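PDB 6HFZ: GDSL-like protein from Roseburia intestinalis L1-82, which is a two-domain carbohydrate esterase that removes acetyl groups from acetylated mannans and probably also acts on acetylated xylan. Local coordinates for residues M24-A29 and E99-I104; W62-K65 and D71-Y74. All coordinates share one frame; numbering follows the deposited sequence.

Interaction 1: residues M24-A29 and E99-I104; sequences MDRAKA and EPDFVI
Arg26, near the C-terminal end of helix 18-28, reaches across to Asp101, the residue just before strand 102-106, and the two form a worked example of a salt bridge made through a single carboxylate oxygen. Along 24-29, Met24, present as selenomethionine, comes before the contact and turns its buried side chain to helix 55-66 and helix 196-215 instead. Arg26 then carries the whole contact. Its chain bends at chi3 (62°), which swings the guanidinium off the line of the preceding methylenes and brings it crosswise to the aspartate side chain. Arg26 NH2 lies 3.1 Å from Asp101 OD1, with an N-H...O angle of 140°. A second, weak bond of 3.4 Å joins Arg26 NH1 to the same Asp101 OD1. The guanidinium and carboxylate planes stand perpendicular, and NH2 meets OD1 from above the carboxylate plane, 66° out of it, so this is not the coplanar two-oxygen pairing of the textbook. Water 1 closes a small ring: it accepts from Arg26 NH1 at 3.1 Å, in the guanidinium plane, and donates to Asp101 OD1 at 2.8 Å. Both charges have further partners, since Arg26 NE bonds to Glu31 OE1 and Asp101 OD2 accepts from the backbone N of Asn34. After Arg26, Ala27 faces Leu33 and Phe67. With a leucine in place of Arg26, Asp101 OD1 would probably lose its cation, water 1 the N-H it accepts from, and Glu31 its charged mate here. The chemistry is that of one cation shared by two acids: both bonds to Asp101 are bent, and the stronger one arrives well above the carboxylate plane, so attraction between charges probably matters more here than directional hydrogen bonding, and the nearby arginine is likely to favour the ionised carboxylate.

Interaction 2: residues W62-K65 and D71-Y74; sequences WWKK and DFTY
The beta-alpha-beta crossover from strand 32-39 through helix 55-66 to the parallel edge strand 71-78 is packed where Trp63 and Lys64 of the helix meet Phe72 of the strand. One part of the contact is a CH-pi interaction. Trp63 CB sits over one face of the Phe72 ring, 3.8 Å from its centroid and only 11° off the ring normal. With CG anti to the carbonyl carbon and beside the backbone N (chi1 -74°), the indole is carried off from the strand, and CB is left facing the phenyl ring. The five-membered ring of Trp63 and the Phe72 ring lie 5.6 Å apart between centroids, with planes inclined at 54°, and the six-membered part of the indole adds an apolar touch of 3.8 Å between Trp63 CE3 and Phe72 CE1. The other side of the phenyl rim meets helix backbone: Phe72 CE2 comes within 3.3 Å of Trp63 O, and CD2 of Phe72 lies 3.8 Å from Lys64 N. Lys64 contributes the foot of its side chain, its CG 4.1 Å from Phe72 CD2, the lysine and phenylalanine side chains running antiparallel alongside one another. Within the helix, Trp62 CZ3 lies over a face of the Trp63 indole. Around this pair, Phe72 rests on Leu33 and Ile35 of the neighbouring strand 32-39 and on Phe67 of the loop after the helix. Trp63 continues inward against Ile35 of strand 32-39, Leu20 and Val23 of helix 18-28, and Leu210 of helix 196-215, at the meeting of three helices and the sheet.

Interactions 1 and 2 lie about 9 Å apart, centre to centre, and share one packing layer on the same sheet, with interaction 2 nested in the chain loop that interaction 1 closes. Trp63 and Phe102 join them edge-to-face, Phe102 CD1 lying 3.7 Å from Trp63 CZ2. The selenomethionine at Met24 adds a second bridge, its CE 3.8 Å from Trp62 CH2, and Ala27 CB reaches within 4.0 Å of Phe72 CZ. The polar contact thus ties helix 18-28, and the aromatic one helix 55-66, to different strands. Both sit toward the starts of the parallel strands, whereas Ser41, probably part of a catalytic triad with His193 and Asp190, follows the end of strand 32-39.

Interaction 1: residues M24-A29 and E99-I104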
loop_
_atom_site.group_PDB
_atom_site.type_symbol
_atom_site.label_atom_id
_atom_site.label_comp_id
_atom_site.label_asym_id
_atom_site.label_seq_id
_atom_site.Cartn_x
_atom_site.Cartn_y
_atom_site.Cartn_z
HETATM N N MSE A 24 20.621 8.330 -10.861
HETATM C CA MSE A 24 21.069 8.096 -12.224
HETATM C C MSE A 24 22.592 8.252 -12.328
HETATM O O MSE A 24 23.224 7.488 -13.053
HETATM C CB MSE A 24 20.330 8.979 -13.213
HETATM C CG MSE A 24 18.884 8.520 -13.147
HETATM SE SE MSE A 24 17.822 9.465 -14.546
HETATM C CE MSE A 24 16.042 8.655 -14.172
ATOM N N ASP A 25 23.142 9.226 -11.601
ATOM C CA ASP A 25 24.576 9.503 -11.631
ATOM C C ASP A 25 25.333 8.345 -10.994
ATOM O O ASP A 25 26.398 7.998 -11.456
ATOM C CB ASP A 25 24.940 10.809 -10.918
ATOM C CG ASP A 25 24.614 12.052 -11.722
ATOM O OD1 ASP A 25 24.526 11.937 -12.952
ATOM O OD2 ASP A 25 24.427 13.112 -11.115
ATOM N N ARG A 26 24.771 7.762 -9.923
ATOM C CA ARG A 26 25.345 6.596 -9.298
ATOM C C ARG A 26 25.302 5.412 -10.262
ATOM O O ARG A 26 26.255 4.621 -10.333
ATOM C CB ARG A 26 24.610 6.311 -7.979
ATOM C CG ARG A 26 25.031 7.284 -6.882
ATOM C CD ARG A 26 24.150 7.269 -5.640
ATOM N NE ARG A 26 24.148 5.979 -4.958
ATOM C CZ ARG A 26 23.229 5.577 -4.069
ATOM N NH1 ARG A 26 22.193 6.345 -3.797
ATOM N NH2 ARG A 26 23.343 4.400 -3.474
ATOM N N ALA A 27 24.189 5.269 -10.992
ATOM C CA ALA A 27 24.015 4.152 -11.967
ATOM C C ALA A 27 25.043 4.295 -13.092
ATOM O O ALA A 27 25.637 3.314 -13.550
ATOM C CB ALA A 27 22.620 4.190 -12.541
ATOM N N LYS A 28 25.244 5.533 -13.520
ATOM C CA LYS A 28 26.157 5.829 -14.644
ATOM C C LYS A 28 27.586 5.430 -14.232
ATOM O O LYS A 28 28.344 4.827 -15.047
ATOM C CB LYS A 28 26.010 7.310 -14.999
ATOM C CG LYS A 28 26.642 7.727 -16.319
ATOM C CD LYS A 28 26.161 9.102 -16.767
ATOM C CE LYS A 28 25.844 9.182 -18.250
ATOM N NZ LYS A 28 27.077 9.152 -19.072
ATOM N N ALA A 29 27.917 5.678 -12.948
ATOM C CA ALA A 29 29.221 5.352 -12.349
ATOM C C ALA A 29 29.359 3.852 -12.037
ATOM O O ALA A 29 30.423 3.417 -11.550
ATOM C CB ALA A 29 29.440 6.179 -11.109
ATOM N N GLU A 99 16.814 -1.243 2.089
ATOM C CA GLU A 99 17.732 -0.129 1.768
ATOM C C GLU A 99 17.520 0.372 0.342
ATOM O O GLU A 99 18.439 0.419 -0.477
ATOM C CB GLU A 99 19.195 -0.543 1.968
ATOM C CG GLU A 99 19.521 -0.837 3.426
ATOM C CD GLU A 99 20.909 -1.442 3.614
ATOM O OE1 GLU A 99 21.703 -0.839 4.349
ATOM O OE2 GLU A 99 21.184 -2.533 3.041
ATOM N N PRO A 100 16.299 0.812 -0.017
ATOM C CA PRO A 100 16.011 1.148 -1.405
ATOM C C PRO A 100 16.685 2.475 -1.778
ATOM O O PRO A 100 16.823 3.387 -0.926
ATOM C CB PRO A 100 14.468 1.295 -1.393
ATOM C CG PRO A 100 14.179 1.797 0.026
ATOM C CD PRO A 100 15.160 1.009 0.880
ATOM N N ASP A 101 17.027 2.608 -3.062
ATOM C CA ASP A 101 17.618 3.828 -3.650
ATOM C C ASP A 101 16.592 4.621 -4.477
ATOM O O ASP A 101 16.650 5.864 -4.566
ATOM C CB ASP A 101 18.842 3.447 -4.479
ATOM C CG ASP A 101 19.965 2.865 -3.614
ATOM O OD1 ASP A 101 20.455 3.607 -2.704
ATOM O OD2 ASP A 101 20.281 1.634 -3.780
ATOM N N PHE A 102 15.559 3.924 -4.919
ATOM C CA PHE A 102 14.478 4.438 -5.718
ATOM C C PHE A 102 13.210 3.700 -5.268
ATOM O O PHE A 102 13.257 2.483 -5.110
ATOM C CB PHE A 102 14.772 4.156 -7.197
ATOM C CG PHE A 102 13.632 4.431 -8.158
ATOM C CD1 PHE A 102 13.480 5.678 -8.733
ATOM C CD2 PHE A 102 12.777 3.403 -8.544
ATOM C CE1 PHE A 102 12.435 5.928 -9.624
ATOM C CE2 PHE A 102 11.754 3.639 -9.455
ATOM C CZ PHE A 102 11.595 4.903 -9.991
ATOM N N VAL A 103 12.140 4.452 -4.986
ATOM C CA VAL A 103 10.875 3.921 -4.507
ATOM C C VAL A 103 9.745 4.535 -5.346
ATOM O O VAL A 103 9.618 5.751 -5.360
ATOM C CB VAL A 103 10.625 4.287 -3.025
ATOM C CG1 VAL A 103 9.255 3.774 -2.571
ATOM C CG2 VAL A 103 11.744 3.758 -2.131
ATOM N N ILE A 104 8.975 3.677 -6.006
ATOM C CA ILE A 104 7.642 4.040 -6.547
ATOM C C ILE A 104 6.580 3.739 -5.496
ATOM O O ILE A 104 6.569 2.613 -4.895
ATOM C CB ILE A 104 7.356 3.308 -7.866
ATOM C CG1 ILE A 104 8.016 4.084 -9.009
ATOM C CG2 ILE A 104 5.827 3.127 -8.084
ATOM C CD1 ILE A 104 8.036 3.379 -10.341
HETATM O O HOH W 1 19.916 6.198 -1.661
#

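Interaction 2: residues W62-K65 and D71-Y74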
loop_
_atom_site.group_PDB
_atom_site.type_symbol
_atom_site.label_atom_id
_atom_site.label_comp_id
_atom_site.label_asym_id
_atom_site.label_seq_id
_atom_site.Cartn_x
_atom_site.Cartn_y
_atom_site.Cartn_z
ATOM N N TRP A 62 14.013 -1.173 -17.434
ATOM C CA TRP A 62 14.483 0.143 -17.874
ATOM C C TRP A 62 15.813 0.526 -17.218
ATOM O O TRP A 62 16.711 0.955 -17.929
ATOM C CB TRP A 62 13.443 1.264 -17.706
ATOM C CG TRP A 62 13.880 2.603 -18.211
ATOM C CD1 TRP A 62 13.667 3.116 -19.458
ATOM C CD2 TRP A 62 14.619 3.603 -17.487
ATOM N NE1 TRP A 62 14.234 4.356 -19.556
ATOM C CE2 TRP A 62 14.856 4.670 -18.373
ATOM C CE3 TRP A 62 15.156 3.679 -16.201
ATOM C CZ2 TRP A 62 15.520 5.821 -17.979
ATOM C CZ3 TRP A 62 15.828 4.811 -15.821
ATOM C CH2 TRP A 62 16.037 5.864 -16.713
ATOM N N TRP A 63 15.918 0.436 -15.883
ATOM C CA TRP A 63 17.162 0.768 -15.181
ATOM C C TRP A 63 18.325 -0.085 -15.736
ATOM O O TRP A 63 19.373 0.461 -16.115
ATOM C CB TRP A 63 16.992 0.612 -13.662
ATOM C CG TRP A 63 16.171 1.696 -13.027
ATOM C CD1 TRP A 63 14.829 1.682 -12.736
ATOM C CD2 TRP A 63 16.645 2.979 -12.614
ATOM N NE1 TRP A 63 14.450 2.875 -12.172
ATOM C CE2 TRP A 63 15.545 3.679 -12.071
ATOM C CE3 TRP A 63 17.902 3.585 -12.626
ATOM C CZ2 TRP A 63 15.672 4.971 -11.570
ATOM C CZ3 TRP A 63 18.023 4.864 -12.146
ATOM C CH2 TRP A 63 16.925 5.545 -11.617
ATOM N N LYS A 64 18.139 -1.401 -15.768
ATOM C CA LYS A 64 19.181 -2.348 -16.269
ATOM C C LYS A 64 19.667 -1.949 -17.675
ATOM O O LYS A 64 20.873 -1.904 -17.922
ATOM C CB LYS A 64 18.651 -3.777 -16.305
ATOM C CG LYS A 64 18.431 -4.403 -14.944
ATOM C CD LYS A 64 17.942 -5.815 -15.039
ATOM C CE LYS A 64 18.974 -6.752 -15.625
ATOM N NZ LYS A 64 18.416 -8.116 -15.757
ATOM N N LYS A 65 18.728 -1.646 -18.584
ATOM C CA LYS A 65 19.043 -1.390 -20.002
ATOM C C LYS A 65 19.683 -0.010 -20.185
ATOM O O LYS A 65 20.582 0.190 -21.021
ATOM C CB LYS A 65 17.787 -1.489 -20.878
ATOM C CG LYS A 65 18.064 -1.417 -22.374
ATOM C CD LYS A 65 18.954 -2.563 -22.896
ATOM C CE LYS A 65 19.593 -2.298 -24.251
ATOM N NZ LYS A 65 18.580 -2.107 -25.316
ATOM N N ASP A 71 24.655 -2.590 -11.093
ATOM C CA ASP A 71 24.008 -3.809 -10.581
ATOM C C ASP A 71 22.705 -3.453 -9.851
ATOM O O ASP A 71 22.726 -2.837 -8.802
ATOM C CB ASP A 71 24.922 -4.543 -9.604
ATOM C CG ASP A 71 26.022 -5.287 -10.327
ATOM O OD1 ASP A 71 25.681 -6.229 -11.071
ATOM O OD2 ASP A 71 27.202 -4.879 -10.179
ATOM N N PHE A 72 21.581 -3.862 -10.415
ATOM C CA PHE A 72 20.291 -3.500 -9.805
ATOM C C PHE A 72 19.644 -4.706 -9.128
ATOM O O PHE A 72 19.698 -5.836 -9.656
ATOM C CB PHE A 72 19.347 -2.938 -10.861
ATOM C CG PHE A 72 19.816 -1.654 -11.484
ATOM C CD1 PHE A 72 19.655 -0.455 -10.795
ATOM C CD2 PHE A 72 20.425 -1.639 -12.738
ATOM C CE1 PHE A 72 20.025 0.751 -11.366
ATOM C CE2 PHE A 72 20.780 -0.431 -13.307
ATOM C CZ PHE A 72 20.619 0.745 -12.618
ATOM N N THR A 73 18.948 -4.409 -8.009
ATOM C CA THR A 73 18.187 -5.357 -7.234
ATOM C C THR A 73 16.709 -4.929 -7.261
ATOM O O THR A 73 16.447 -3.763 -7.044
ATOM C CB THR A 73 18.680 -5.440 -5.784
ATOM O OG1 THR A 73 20.047 -5.867 -5.826
ATOM C CG2 THR A 73 17.903 -6.433 -4.943
ATOM N N TYR A 74 15.842 -5.891 -7.551
ATOM C CA TYR A 74 14.376 -5.702 -7.743
ATOM C C TYR A 74 13.663 -5.986 -6.419
ATOM O O TYR A 74 13.787 -7.096 -5.904
ATOM C CB TYR A 74 13.869 -6.635 -8.832
ATOM C CG TYR A 74 12.378 -6.636 -9.107
ATOM C CD1 TYR A 74 11.722 -5.506 -9.578
ATOM C CD2 TYR A 74 11.638 -7.791 -8.979
ATOM C CE1 TYR A 74 10.362 -5.507 -9.843
ATOM C CE2 TYR A 74 10.288 -7.830 -9.314
ATOM C CZ TYR A 74 9.637 -6.684 -9.730
ATOM O OH TYR A 74 8.311 -6.853 -10.062
#